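Local coordinates for protein Emp47p (form2) (Saccharomyces cerevisiae, PDB 2A6Z) that serves as a cargo receptor with a lectin-like carbohydrate recognition domain, involved in glycoprotein secretion and required for Emp46 to leave the endoplasmic reticulum, at residues K6-Y11 and M216-G221; L51-G56 and Y193-T198; F57-S62 and V186-G191; F86-N91 and N104-Q109. One frame throughout, in Å; residues are numbered along the deposited sequence. Where two conformers were deposited one is given.

Contact 1. Residues K6-Y11 and M216-G221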
loop_
_atom_site.group_PDB
_atom_site.type_symbol
_atom_site.label_atom_id
_atom_site.label_comp_id
_atom_site.label_asym_id
_atom_site.label_seq_id
_atom_site.Cartn_x
_atom_site.Cartn_y
_atom_site.Cartn_z
ATOM N N LYS A 6 -6.845 20.148 4.471
ATOM C CA LYS A 6 -5.696 19.785 3.633
ATOM C C LYS A 6 -5.921 18.543 2.771
ATOM O O LYS A 6 -5.069 18.082 2.029
ATOM C CB LYS A 6 -4.452 19.561 4.538
ATOM C CG LYS A 6 -4.031 20.851 5.280
ATOM C CD LYS A 6 -2.720 20.726 6.005
ATOM C CE LYS A 6 -2.757 19.882 7.261
ATOM N NZ LYS A 6 -1.383 19.642 7.829
ATOM N N LEU A 7 -7.131 17.986 2.873
ATOM C CA LEU A 7 -7.475 16.800 2.128
ATOM C C LEU A 7 -7.484 17.084 0.645
ATOM O O LEU A 7 -7.989 18.131 0.207
ATOM C CB LEU A 7 -8.858 16.352 2.574
ATOM C CG LEU A 7 -9.406 15.035 1.994
ATOM C CD1 LEU A 7 -8.676 13.834 2.554
ATOM C CD2 LEU A 7 -10.906 14.900 2.284
ATOM N N SER A 8 -6.912 16.163 -0.125
ATOM C CA SER A 8 -6.931 16.232 -1.566
ATOM C C SER A 8 -7.926 15.236 -2.099
ATOM O O SER A 8 -7.603 14.030 -2.180
ATOM C CB SER A 8 -5.544 15.902 -2.149
ATOM O OG SER A 8 -5.705 15.762 -3.557
ATOM N N SER A 9 -9.106 15.705 -2.473
ATOM C CA SER A 9 -10.135 14.781 -2.949
ATOM C C SER A 9 -9.669 14.046 -4.169
ATOM O O SER A 9 -10.053 12.875 -4.332
ATOM C CB SER A 9 -11.338 15.692 -3.232
ATOM O OG SER A 9 -12.277 14.919 -3.903
ATOM N N ASP A 10 -8.913 14.696 -5.036
ATOM C CA ASP A 10 -8.522 14.081 -6.283
ATOM C C ASP A 10 -7.723 12.816 -6.098
ATOM O O ASP A 10 -7.742 11.909 -6.976
ATOM C CB ASP A 10 -7.655 15.056 -7.124
ATOM C CG ASP A 10 -8.505 16.234 -7.610
ATOM O OD1 ASP A 10 -9.748 16.190 -7.605
ATOM O OD2 ASP A 10 -7.847 17.193 -7.987
ATOM N N TYR A 11 -6.996 12.699 -4.966
ATOM C CA TYR A 11 -6.119 11.540 -4.720
ATOM C C TYR A 11 -6.607 10.689 -3.578
ATOM O O TYR A 11 -5.849 9.882 -3.042
ATOM C CB TYR A 11 -4.671 12.031 -4.534
ATOM C CG TYR A 11 -4.144 12.662 -5.793
ATOM C CD1 TYR A 11 -3.810 11.940 -6.904
ATOM C CD2 TYR A 11 -4.072 14.042 -5.923
ATOM C CE1 TYR A 11 -3.359 12.485 -8.057
ATOM C CE2 TYR A 11 -3.604 14.633 -7.101
ATOM C CZ TYR A 11 -3.238 13.859 -8.162
ATOM O OH TYR A 11 -2.805 14.424 -9.351
ATOM N N MET A 216 -9.054 5.521 1.725
ATOM C CA MET A 216 -7.707 6.066 1.615
ATOM C C MET A 216 -7.868 7.579 1.571
ATOM O O MET A 216 -8.716 8.096 0.861
ATOM C CB MET A 216 -6.988 5.534 0.359
ATOM C CG MET A 216 -5.540 5.992 0.139
ATOM S SD MET A 216 -5.686 7.487 -0.886
ATOM C CE MET A 216 -3.959 7.983 -0.978
ATOM N N GLN A 217 -7.047 8.284 2.336
ATOM C CA GLN A 217 -7.086 9.716 2.323
ATOM C C GLN A 217 -5.702 10.248 2.008
ATOM O O GLN A 217 -4.691 9.807 2.575
ATOM C CB GLN A 217 -7.596 10.288 3.643
ATOM C CG GLN A 217 -9.089 9.914 3.682
ATOM C CD GLN A 217 -9.782 10.643 4.815
ATOM O OE1 GLN A 217 -10.721 11.421 4.572
ATOM N NE2 GLN A 217 -9.321 10.397 6.039
ATOM N N PHE A 218 -5.647 11.212 1.104
ATOM C CA PHE A 218 -4.431 11.896 0.715
ATOM C C PHE A 218 -4.525 13.334 1.176
ATOM O O PHE A 218 -5.568 13.968 0.920
ATOM C CB PHE A 218 -4.294 11.806 -0.826
ATOM C CG PHE A 218 -2.911 12.213 -1.296
ATOM C CD1 PHE A 218 -1.956 11.237 -1.543
ATOM C CD2 PHE A 218 -2.549 13.521 -1.474
ATOM C CE1 PHE A 218 -0.678 11.561 -1.968
ATOM C CE2 PHE A 218 -1.265 13.862 -1.937
ATOM C CZ PHE A 218 -0.331 12.866 -2.172
ATOM N N PHE A 219 -3.487 13.838 1.805
ATOM C CA PHE A 219 -3.428 15.246 2.237
ATOM C C PHE A 219 -2.199 15.903 1.679
ATOM O O PHE A 219 -1.114 15.317 1.593
ATOM C CB PHE A 219 -3.397 15.374 3.778
ATOM C CG PHE A 219 -4.517 14.654 4.493
ATOM C CD1 PHE A 219 -5.615 15.356 4.963
ATOM C CD2 PHE A 219 -4.481 13.286 4.718
ATOM C CE1 PHE A 219 -6.681 14.736 5.623
ATOM C CE2 PHE A 219 -5.540 12.663 5.356
ATOM C CZ PHE A 219 -6.667 13.339 5.836
ATOM N N ASN A 220 -2.341 17.190 1.379
ATOM C CA ASN A 220 -1.151 18.016 1.309
ATOM C C ASN A 220 -0.610 18.242 2.720
ATOM O O ASN A 220 -1.366 18.404 3.706
ATOM C CB ASN A 220 -1.566 19.256 0.540
ATOM C CG ASN A 220 -1.883 18.890 -0.901
ATOM O OD1 ASN A 220 -1.128 18.230 -1.641
ATOM N ND2 ASN A 220 -3.046 19.242 -1.448
ATOM N N GLY A 221 0.649 18.307 2.928
ATOM C CA GLY A 221 1.274 18.530 4.234
ATOM C C GLY A 221 1.277 17.249 5.034
ATOM O O GLY A 221 0.938 16.155 4.525
#
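Leu7 and Phe219 meet because Leu7 CG stands anti to its backbone N (chi1 -175°), which lowers CD1 onto the Phe219 ring. The resulting CH-pi contact puts Leu7 CD1 4.0 Å from the ring centroid, over one face. In this beta sandwich of the legume-like lectin family, the N-terminal 6-11 segment runs along strand 210-220, joined to it by a single backbone bridge between Leu7 and Phe219. Two hydrogen bonds straddle that bridge. Ser8 N gives a nearly straight one to Phe218 O (2.8 Å, 174°), and Asn220 N gives a more bent one to Lys6 O (2.9 Å). Ser8 CB and Tyr11 CB both approach the Phe218 ring from one side, obliquely: Tyr11 CB packs 3.7 Å from Phe218 CG, and the edge of the Tyr11 ring is turned toward the Phe218 face, centroids 5.7 Å apart and planes at 52°. The Tyr11 hydroxyl leads away to Gly56 O, tying the segment to the other sheet. Lys6 likewise sends its amine elsewhere, to Gly1 O and the terminal carboxylate of Val222. Tyr11 O, buried and without a polar partner, lies 3.3 Å from Phe218 CB.

Contact 2. Residues L51-G56 and Y193-T198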
loop_
_atom_site.group_PDB
_atom_site.type_symbol
_atom_site.label_atom_id
_atom_site.label_comp_id
_atom_site.label_asym_id
_atom_site.label_seq_id
_atom_site.Cartn_x
_atom_site.Cartn_y
_atom_site.Cartn_z
ATOM N N LEU A 51 -5.688 -1.820 -7.073
ATOM C CA LEU A 51 -6.524 -0.620 -6.932
ATOM C C LEU A 51 -5.591 0.581 -7.041
ATOM O O LEU A 51 -4.769 0.771 -6.113
ATOM C CB LEU A 51 -7.260 -0.662 -5.629
ATOM C CG LEU A 51 -8.083 0.596 -5.275
ATOM C CD1 LEU A 51 -9.216 0.810 -6.268
ATOM C CD2 LEU A 51 -8.587 0.499 -3.848
ATOM N N TRP A 52 -5.631 1.341 -8.127
ATOM C CA TRP A 52 -4.732 2.430 -8.371
ATOM C C TRP A 52 -5.491 3.688 -8.748
ATOM O O TRP A 52 -6.537 3.634 -9.417
ATOM C CB TRP A 52 -3.813 2.132 -9.522
ATOM C CG TRP A 52 -2.794 1.026 -9.345
ATOM C CD1 TRP A 52 -2.990 -0.308 -9.586
ATOM C CD2 TRP A 52 -1.420 1.169 -8.916
ATOM N NE1 TRP A 52 -1.816 -1.013 -9.318
ATOM C CE2 TRP A 52 -0.847 -0.130 -8.923
ATOM C CE3 TRP A 52 -0.625 2.289 -8.559
ATOM C CZ2 TRP A 52 0.478 -0.342 -8.558
ATOM C CZ3 TRP A 52 0.702 2.051 -8.198
ATOM C CH2 TRP A 52 1.227 0.745 -8.202
ATOM N N LEU A 53 -4.926 4.843 -8.419
ATOM C CA LEU A 53 -5.449 6.112 -8.924
ATOM C C LEU A 53 -5.226 6.177 -10.437
ATOM O O LEU A 53 -4.171 5.812 -10.952
ATOM C CB LEU A 53 -4.779 7.294 -8.203
ATOM C CG LEU A 53 -5.450 7.522 -6.824
ATOM C CD1 LEU A 53 -4.481 8.106 -5.812
ATOM C CD2 LEU A 53 -6.677 8.414 -6.965
ATOM N N LYS A 54 -6.274 6.698 -11.141
ATOM C CA LYS A 54 -6.132 6.863 -12.586
ATOM C C LYS A 54 -5.168 7.946 -13.033
ATOM O O LYS A 54 -4.609 7.847 -14.143
ATOM C CB LYS A 54 -7.523 7.176 -13.169
ATOM C CG LYS A 54 -8.439 5.984 -13.164
ATOM C CD LYS A 54 -9.759 6.388 -13.807
ATOM C CE LYS A 54 -10.850 5.344 -13.722
ATOM N NZ LYS A 54 -12.113 5.951 -14.327
ATOM N N GLN A 55 -4.967 8.981 -12.227
ATOM C CA GLN A 55 -4.083 10.101 -12.575
ATOM C C GLN A 55 -2.857 10.064 -11.695
ATOM O O GLN A 55 -2.922 9.747 -10.475
ATOM C CB GLN A 55 -4.849 11.397 -12.438
ATOM C CG GLN A 55 -6.124 11.534 -13.255
ATOM C CD GLN A 55 -6.227 11.061 -14.674
ATOM O OE1 GLN A 55 -7.166 10.380 -15.176
ATOM N NE2 GLN A 55 -5.230 11.399 -15.483
ATOM N N GLY A 56 -1.735 10.478 -12.298
ATOM C CA GLY A 56 -0.540 10.609 -11.497
ATOM C C GLY A 56 -0.612 11.811 -10.561
ATOM O O GLY A 56 -1.353 12.722 -10.811
ATOM N N TYR A 193 3.924 10.449 -9.802
ATOM C CA TYR A 193 3.878 9.222 -9.042
ATOM C C TYR A 193 2.529 8.558 -9.063
ATOM O O TYR A 193 1.468 9.211 -9.036
ATOM C CB TYR A 193 4.266 9.478 -7.555
ATOM C CG TYR A 193 5.725 9.744 -7.383
ATOM C CD1 TYR A 193 6.351 10.953 -7.690
ATOM C CD2 TYR A 193 6.535 8.713 -6.852
ATOM C CE1 TYR A 193 7.704 11.106 -7.509
ATOM C CE2 TYR A 193 7.870 8.883 -6.661
ATOM C CZ TYR A 193 8.498 10.078 -6.956
ATOM O OH TYR A 193 9.831 10.245 -6.784
ATOM N N ARG A 194 2.597 7.242 -9.114
ATOM C CA ARG A 194 1.436 6.380 -9.090
ATOM C C ARG A 194 1.246 5.847 -7.668
ATOM O O ARG A 194 2.201 5.458 -7.020
ATOM C CB ARG A 194 1.588 5.218 -10.086
ATOM C CG ARG A 194 2.047 5.627 -11.462
ATOM C CD ARG A 194 1.284 6.785 -12.088
ATOM N NE ARG A 194 -0.151 6.535 -12.169
ATOM C CZ ARG A 194 -0.904 6.986 -13.164
ATOM N NH1 ARG A 194 -0.443 7.694 -14.173
ATOM N NH2 ARG A 194 -2.204 6.698 -13.125
ATOM N N ILE A 195 -0.015 5.858 -7.210
ATOM C CA ILE A 195 -0.412 5.535 -5.846
ATOM C C ILE A 195 -1.461 4.463 -5.942
ATOM O O ILE A 195 -2.458 4.608 -6.685
ATOM C CB ILE A 195 -0.973 6.810 -5.156
ATOM C CG1 ILE A 195 0.138 7.844 -4.974
ATOM C CG2 ILE A 195 -1.674 6.451 -3.856
ATOM C CD1 ILE A 195 -0.405 9.240 -4.721
ATOM N N GLY A 196 -1.250 3.363 -5.209
ATOM C CA GLY A 196 -2.207 2.271 -5.274
ATOM C C GLY A 196 -1.822 1.189 -4.291
ATOM O O GLY A 196 -0.868 1.302 -3.528
ATOM N N VAL A 197 -2.606 0.147 -4.326
ATOM C CA VAL A 197 -2.479 -0.997 -3.420
ATOM C C VAL A 197 -2.763 -2.268 -4.213
ATOM O O VAL A 197 -3.631 -2.295 -5.084
ATOM C CB VAL A 197 -3.374 -0.863 -2.176
ATOM C CG1 VAL A 197 -4.859 -0.748 -2.583
ATOM C CG2 VAL A 197 -3.163 -1.992 -1.190
ATOM N N THR A 198 -1.979 -3.314 -3.924
ATOM C CA THR A 198 -2.105 -4.572 -4.643
ATOM C C THR A 198 -1.979 -5.680 -3.604
ATOM O O THR A 198 -1.341 -5.537 -2.551
ATOM C CB THR A 198 -1.026 -4.719 -5.728
ATOM O OG1 THR A 198 0.269 -4.775 -5.147
ATOM C CG2 THR A 198 -1.058 -3.558 -6.702
HETATM O O HOH W 1 -1.718 6.064 -9.825
HETATM O O HOH W 2 -2.313 8.342 -16.247
HETATM O O HOH W 3 -1.360 8.547 -8.565
#
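Arg194 NH2 donates to two successive carbonyls of the 51-56 segment, Leu53 O at 3.1 Å and, more weakly, Lys54 O at 2.9 Å. Both oxygens sit at the edge of the guanidinium, while the Gln55-Gly56 peptide crosses one of its faces, with Gly56 N 3.5 Å above the plane and offset toward the rim. Bends at chi2 and chi3 (-49° and -56°) curl the arginine chain back toward the neighbouring backbone. Three waters fill in the polar network. One accepts from Arg194 NE and Ile195 N and donates to Leu53 O; another links Arg194 NH1 to Lys54 O; the third donates to both Gln55 O and Tyr193 O. They connect the backbones where 51-56 departs from regular pairing.

Strands 48-58 and 192-200 are antiparallel neighbours in one sheet of the lectin beta sandwich. Leu51 and Val197 form a hydrogen-bonded pair, with Val197 N to Leu51 O at 2.9 Å, and Leu53 N reaches Ile195 O almost straight (3.0 Å, 172°). Trp52 faces Gly196 in the non-hydrogen-bonded pair between them. Its indole lies over the glycine, Gly196 CA being 3.6 Å above the ring plane, offset toward the rim; Arg194 CB touches CZ3 of the indole and Thr198 CG2 approaches its NE1 at 3.7 Å. On the other side of the sheet Leu53 CD1 lies alongside Ile195 CB, and Leu51 CB meets Val197 CG1.

Farther out, Trp85 stacks on Trp52, and Trp85 NE1 bonds to Thr198 OG1, which also reaches Tyr99 O. Ile195 packs on Met216 and Phe218 of the opposing sheet.

Contact 3. Residues F57-S62 and V186-G191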
loop_
_atom_site.group_PDB
_atom_site.type_symbol
_atom_site.label_atom_id
_atom_site.label_comp_id
_atom_site.label_asym_id
_atom_site.label_seq_id
_atom_site.Cartn_x
_atom_site.Cartn_y
_atom_site.Cartn_z
ATOM N N PHE A 57 0.232 11.750 -9.524
ATOM C CA PHE A 57 0.425 12.795 -8.541
ATOM C C PHE A 57 1.778 13.431 -8.807
ATOM O O PHE A 57 2.806 12.746 -8.801
ATOM C CB PHE A 57 0.336 12.188 -7.132
ATOM C CG PHE A 57 0.885 13.107 -6.047
ATOM C CD1 PHE A 57 0.283 14.283 -5.676
ATOM C CD2 PHE A 57 2.101 12.787 -5.418
ATOM C CE1 PHE A 57 0.850 15.099 -4.683
ATOM C CE2 PHE A 57 2.650 13.547 -4.406
ATOM C CZ PHE A 57 2.040 14.718 -4.063
ATOM N N ASP A 58 1.774 14.752 -9.036
ATOM C CA ASP A 58 2.997 15.466 -9.293
ATOM C C ASP A 58 3.626 15.870 -7.970
ATOM O O ASP A 58 3.160 16.761 -7.245
ATOM C CB ASP A 58 2.645 16.728 -10.090
ATOM C CG ASP A 58 3.838 17.506 -10.559
ATOM O OD1 ASP A 58 3.589 18.670 -10.872
ATOM O OD2 ASP A 58 4.962 16.954 -10.601
ATOM N N LEU A 59 4.762 15.221 -7.603
ATOM C CA LEU A 59 5.381 15.440 -6.298
ATOM C C LEU A 59 6.175 16.749 -6.315
ATOM O O LEU A 59 7.252 16.841 -6.926
ATOM C CB LEU A 59 6.248 14.255 -5.929
ATOM C CG LEU A 59 7.044 14.472 -4.617
ATOM C CD1 LEU A 59 6.121 14.587 -3.407
ATOM C CD2 LEU A 59 8.054 13.345 -4.421
ATOM N N LYS A 60 5.720 17.732 -5.561
ATOM C CA LYS A 60 6.376 19.029 -5.427
ATOM C C LYS A 60 6.535 19.474 -3.975
ATOM O O LYS A 60 7.345 20.378 -3.711
ATOM C CB LYS A 60 5.593 20.112 -6.181
ATOM C CG LYS A 60 5.469 19.840 -7.690
ATOM C CD LYS A 60 6.810 20.047 -8.376
ATOM C CE LYS A 60 6.654 19.940 -9.871
ATOM N NZ LYS A 60 7.900 19.483 -10.515
ATOM N N ASP A 61 5.756 18.894 -3.065
ATOM C CA ASP A 61 5.678 19.379 -1.696
ATOM C C ASP A 61 5.239 18.204 -0.787
ATOM O O ASP A 61 4.882 17.139 -1.284
ATOM C CB ASP A 61 4.640 20.516 -1.588
ATOM C CG ASP A 61 4.984 21.815 -2.288
ATOM O OD1 ASP A 61 4.478 22.135 -3.389
ATOM O OD2 ASP A 61 5.837 22.494 -1.689
ATOM N N SER A 62 5.283 18.468 0.499
ATOM C CA SER A 62 4.985 17.437 1.501
ATOM C C SER A 62 3.601 16.862 1.308
ATOM O O SER A 62 2.658 17.519 0.836
ATOM C CB SER A 62 5.091 18.084 2.879
ATOM O OG SER A 62 6.392 18.618 3.025
ATOM N N VAL A 186 15.861 9.023 2.346
ATOM C CA VAL A 186 15.174 8.940 1.067
ATOM C C VAL A 186 14.723 10.323 0.641
ATOM O O VAL A 186 13.885 10.956 1.303
ATOM C CB VAL A 186 13.946 8.024 1.188
ATOM C CG1 VAL A 186 13.247 7.826 -0.143
ATOM C CG2 VAL A 186 14.385 6.655 1.732
ATOM N N ARG A 187 15.322 10.823 -0.444
ATOM C CA ARG A 187 14.931 12.124 -1.013
ATOM C C ARG A 187 14.315 11.804 -2.344
ATOM O O ARG A 187 15.026 11.610 -3.349
ATOM C CB ARG A 187 16.102 13.097 -1.171
ATOM C CG ARG A 187 16.784 13.326 0.204
ATOM C CD ARG A 187 17.787 14.452 0.185
ATOM N NE ARG A 187 18.963 14.124 -0.656
ATOM C CZ ARG A 187 20.040 14.876 -0.734
ATOM N NH1 ARG A 187 20.047 16.020 -0.067
ATOM N NH2 ARG A 187 21.085 14.585 -1.470
ATOM N N PHE A 188 13.002 11.694 -2.410
ATOM C CA PHE A 188 12.319 11.360 -3.637
ATOM C C PHE A 188 12.501 12.461 -4.677
ATOM O O PHE A 188 12.336 13.652 -4.367
ATOM C CB PHE A 188 10.814 11.226 -3.440
ATOM C CG PHE A 188 10.404 10.010 -2.596
ATOM C CD1 PHE A 188 10.521 8.725 -3.103
ATOM C CD2 PHE A 188 9.858 10.187 -1.334
ATOM C CE1 PHE A 188 10.096 7.635 -2.349
ATOM C CE2 PHE A 188 9.459 9.091 -0.567
ATOM C CZ PHE A 188 9.573 7.809 -1.073
ATOM N N PRO A 189 12.800 12.128 -5.922
ATOM C CA PRO A 189 12.876 13.169 -6.963
ATOM C C PRO A 189 11.484 13.492 -7.480
ATOM O O PRO A 189 10.495 12.770 -7.338
ATOM C CB PRO A 189 13.708 12.497 -8.065
ATOM C CG PRO A 189 13.295 11.035 -7.920
ATOM C CD PRO A 189 13.139 10.790 -6.447
ATOM N N SER A 190 11.390 14.651 -8.136
ATOM C CA SER A 190 10.129 15.127 -8.647
ATOM C C SER A 190 9.682 14.308 -9.856
ATOM O O SER A 190 10.478 13.681 -10.541
ATOM C CB SER A 190 10.248 16.629 -9.003
ATOM O OG SER A 190 8.950 17.156 -9.140
ATOM N N GLY A 191 8.422 14.333 -10.103
ATOM C CA GLY A 191 7.838 13.647 -11.249
ATOM C C GLY A 191 6.457 13.163 -10.885
ATOM O O GLY A 191 5.877 13.488 -9.853
#
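Leu59 N and Gly191 O make the backbone link between the two segments, a nearly straight hydrogen bond of 3.1 Å (168°). The touching parts, 57-60 and 188-191, run at 116° to one another, and the nearest CA pairs are Leu59 with Ser190 and Asp58 with Gly191. Asp58 CA also approaches Gly191 O, at 3.5 Å, in a CA-H...O contact, so this carbonyl receives a conventional N-H and a weaker C-H donor from consecutive residues. Gly191 has a positive phi, in a conformation that itself calls for glycine.

Ser190 carries the side-chain polar contact. Its hydroxyl donates to Leu59 O at 2.8 Å and accepts from Lys60 NZ at 2.9 Å, so it bridges the lysine amine and the Leu59 carbonyl. The chi1 of Ser190 (-164°), with OG opposite its backbone N, directs the oxygen to this meeting point. Lys60 bends at chi2 to bring NZ back over its own segment, where it also forms a long salt bridge with Asp58 OD2; the carboxylate probably helps to hold the charged amine near Ser190.

The apolar part is small. Leu59 CD2 packs 3.6 Å from Phe188 CB, the two side chains crossing at about a right angle, and also lies near Pro189 O. The Phe188 ring itself leads away, with Val186 CG1 over the centre of one face.

In the lectin sandwich, this contact joins the last part of strand 48-58 and the turn after it to the loop before strand 192-200. Tyr193 of that strand touches both Leu59 and Phe188, while Phe188 also meets Phe86 of strand 81-88 and Tyr163 of strand 153-164 edge-to-face.

Contact 4. Residues F86-N91 and N104-Q109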
loop_
_atom_site.group_PDB
_atom_site.type_symbol
_atom_site.label_atom_id
_atom_site.label_comp_id
_atom_site.label_asym_id
_atom_site.label_seq_id
_atom_site.Cartn_x
_atom_site.Cartn_y
_atom_site.Cartn_z
ATOM N N PHE A 86 4.093 3.855 -3.969
ATOM C CA PHE A 86 4.306 5.257 -4.328
ATOM C C PHE A 86 5.489 5.258 -5.318
ATOM O O PHE A 86 6.626 5.230 -4.892
ATOM C CB PHE A 86 4.570 6.072 -3.055
ATOM C CG PHE A 86 4.859 7.552 -3.339
ATOM C CD1 PHE A 86 3.784 8.379 -3.677
ATOM C CD2 PHE A 86 6.143 8.097 -3.268
ATOM C CE1 PHE A 86 3.979 9.739 -3.939
ATOM C CE2 PHE A 86 6.331 9.425 -3.507
ATOM C CZ PHE A 86 5.245 10.256 -3.829
ATOM N N VAL A 87 5.161 5.203 -6.609
ATOM C CA VAL A 87 6.189 4.847 -7.598
ATOM C C VAL A 87 6.080 5.732 -8.872
ATOM O O VAL A 87 4.972 6.045 -9.314
ATOM C CB VAL A 87 6.131 3.351 -8.014
ATOM C CG1 VAL A 87 6.330 2.443 -6.776
ATOM C CG2 VAL A 87 4.830 2.971 -8.687
ATOM N N GLN A 88 7.217 6.072 -9.430
ATOM C CA GLN A 88 7.194 6.944 -10.630
ATOM C C GLN A 88 6.884 6.124 -11.860
ATOM O O GLN A 88 7.549 5.144 -12.151
ATOM C CB GLN A 88 8.561 7.579 -10.826
ATOM C CG GLN A 88 9.068 8.516 -9.817
ATOM C CD GLN A 88 10.517 8.898 -10.158
ATOM O OE1 GLN A 88 10.780 9.436 -11.240
ATOM N NE2 GLN A 88 11.413 8.581 -9.225
ATOM N N ASP A 89 5.868 6.547 -12.614
ATOM C CA ASP A 89 5.540 5.925 -13.904
ATOM C C ASP A 89 4.614 6.921 -14.635
ATOM O O ASP A 89 4.011 7.777 -14.003
ATOM C CB ASP A 89 4.887 4.585 -13.706
ATOM C CG ASP A 89 5.028 3.601 -14.843
ATOM O OD1 ASP A 89 5.152 4.086 -15.983
ATOM O OD2 ASP A 89 5.054 2.396 -14.596
ATOM N N SER A 90 4.516 6.764 -15.917
ATOM C CA SER A 90 3.644 7.634 -16.733
ATOM C C SER A 90 2.243 7.063 -16.857
ATOM O O SER A 90 1.369 7.683 -17.501
ATOM C CB SER A 90 4.309 7.841 -18.106
ATOM O OG SER A 90 4.420 6.553 -18.709
ATOM N N ASN A 91 2.001 5.873 -16.345
ATOM C CA ASN A 91 0.692 5.252 -16.354
ATOM C C ASN A 91 0.578 4.401 -15.109
ATOM O O ASN A 91 1.596 4.191 -14.405
ATOM C CB ASN A 91 0.515 4.350 -17.606
ATOM C CG ASN A 91 1.830 3.769 -18.018
ATOM O OD1 ASN A 91 2.462 4.288 -18.957
ATOM N ND2 ASN A 91 2.270 2.708 -17.335
ATOM N N ASN A 104 9.961 -4.017 -10.910
ATOM C CA ASN A 104 10.992 -3.089 -11.333
ATOM C C ASN A 104 10.544 -1.672 -11.098
ATOM O O ASN A 104 10.738 -0.823 -11.955
ATOM C CB ASN A 104 11.086 -3.316 -12.864
ATOM C CG ASN A 104 9.713 -3.002 -13.545
ATOM O OD1 ASN A 104 8.550 -3.136 -13.041
ATOM N ND2 ASN A 104 9.770 -2.498 -14.799
ATOM N N TYR A 105 9.935 -1.432 -9.935
ATOM C CA TYR A 105 9.408 -0.065 -9.629
ATOM C C TYR A 105 10.529 0.914 -9.361
ATOM O O TYR A 105 11.644 0.530 -9.016
ATOM C CB TYR A 105 8.457 -0.199 -8.432
ATOM C CG TYR A 105 9.137 -0.585 -7.164
ATOM C CD1 TYR A 105 9.544 0.349 -6.193
ATOM C CD2 TYR A 105 9.375 -1.953 -6.884
ATOM C CE1 TYR A 105 10.169 -0.020 -5.021
ATOM C CE2 TYR A 105 10.014 -2.342 -5.710
ATOM C CZ TYR A 105 10.393 -1.389 -4.804
ATOM O OH TYR A 105 11.030 -1.743 -3.617
ATOM N N ASP A 106 10.167 2.205 -9.469
ATOM C CA ASP A 106 11.035 3.325 -9.124
ATOM C C ASP A 106 10.365 4.142 -8.049
ATOM O O ASP A 106 9.473 4.958 -8.369
ATOM C CB ASP A 106 11.223 4.173 -10.404
ATOM C CG ASP A 106 12.135 5.358 -10.177
ATOM O OD1 ASP A 106 12.710 5.466 -9.062
ATOM O OD2 ASP A 106 12.221 6.177 -11.122
ATOM N N GLY A 107 10.655 3.904 -6.796
ATOM C CA GLY A 107 9.992 4.558 -5.717
ATOM C C GLY A 107 9.958 3.647 -4.476
ATOM O O GLY A 107 10.947 2.982 -4.151
ATOM N N LEU A 108 8.817 3.667 -3.790
ATOM C CA LEU A 108 8.600 3.044 -2.505
ATOM C C LEU A 108 7.528 1.967 -2.570
ATOM O O LEU A 108 6.412 2.184 -3.111
ATOM C CB LEU A 108 8.124 4.131 -1.511
ATOM C CG LEU A 108 7.738 3.660 -0.095
ATOM C CD1 LEU A 108 8.981 3.144 0.652
ATOM C CD2 LEU A 108 7.055 4.804 0.634
ATOM N N GLN A 109 7.840 0.808 -1.977
ATOM C CA GLN A 109 6.879 -0.230 -1.706
ATOM C C GLN A 109 6.779 -0.398 -0.179
ATOM O O GLN A 109 7.801 -0.551 0.493
ATOM C CB GLN A 109 7.360 -1.557 -2.325
ATOM C CG GLN A 109 6.435 -2.735 -2.053
ATOM C CD GLN A 109 7.111 -4.098 -2.186
ATOM O OE1 GLN A 109 8.319 -4.225 -2.229
ATOM N NE2 GLN A 109 6.312 -5.132 -2.274
HETATM O O HOH W 4 7.758 2.649 -10.987
HETATM O O HOH W 5 11.372 7.665 -6.740
#
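Gln88 N donates to Asp106 O in the shortest direct hydrogen bond between the segments, 2.7 Å and nearly straight at 171°. Beside it a water accepts from Asp106 N and donates to Gln88 O, so the backbones are joined both directly and through solvent. The Gln88 amide crosses the Asp106 carboxylate obliquely, their planes 44° apart. Although Gln88 NE2 lies 3.2 Å from Asp106 OD2, the angle is too poor for a hydrogen bond; NE2 donates instead to a second water, weakly bonded to Asp106 OD1. Farther along, Phe86 and Leu108 are a hydrogen-bonded antiparallel pair: Phe86 N reaches Leu108 O at 3.0 Å in the carbonyl plane, and Leu108 N returns to Phe86 O at 2.9 Å. Between these links, Val87 and Gly107 form the antiparallel non-hydrogen-bonded pair, CA atoms 4.3 Å apart. The chain turns a corner at this glycine; its phi is positive, and a CB here would collide with the preceding carbonyl O, Phe86 O and Val87 CA. Val87 CG1, beside its backbone N (chi1 -59°), meets Tyr105 CB at 3.8 Å, the side chains nearly perpendicular. Such pairing of strands 81-88 and 108-113, entered through a glycine corner, belongs here to the legume-lectin-like beta sandwich.

Overall arrangement
Contacts 2, 3 and 4 involve one seven-stranded sheet, whereas contact 1 lies on strand 210-220 of the opposing sheet. Contacts 2 and 4, centres about 10 Å apart, lie on strands 192-200 and 81-88, neighbours in the sheet; contact 3 continues from strand 48-58, its centre about 12 Å from that of contact 4. The centre of contact 1 is about 13 Å from that of contact 2, which it touches where Tyr11 O packs on Leu53 CD1, and about 19 Å from that of contact 4. Along the chain the pairings enclose one another, 6-11/216-221 outermost, then 51-56/193-198, 57-62/186-191 and 86-91/104-109. Early and late segments thus assemble a single carbohydrate recognition domain from distant sequence.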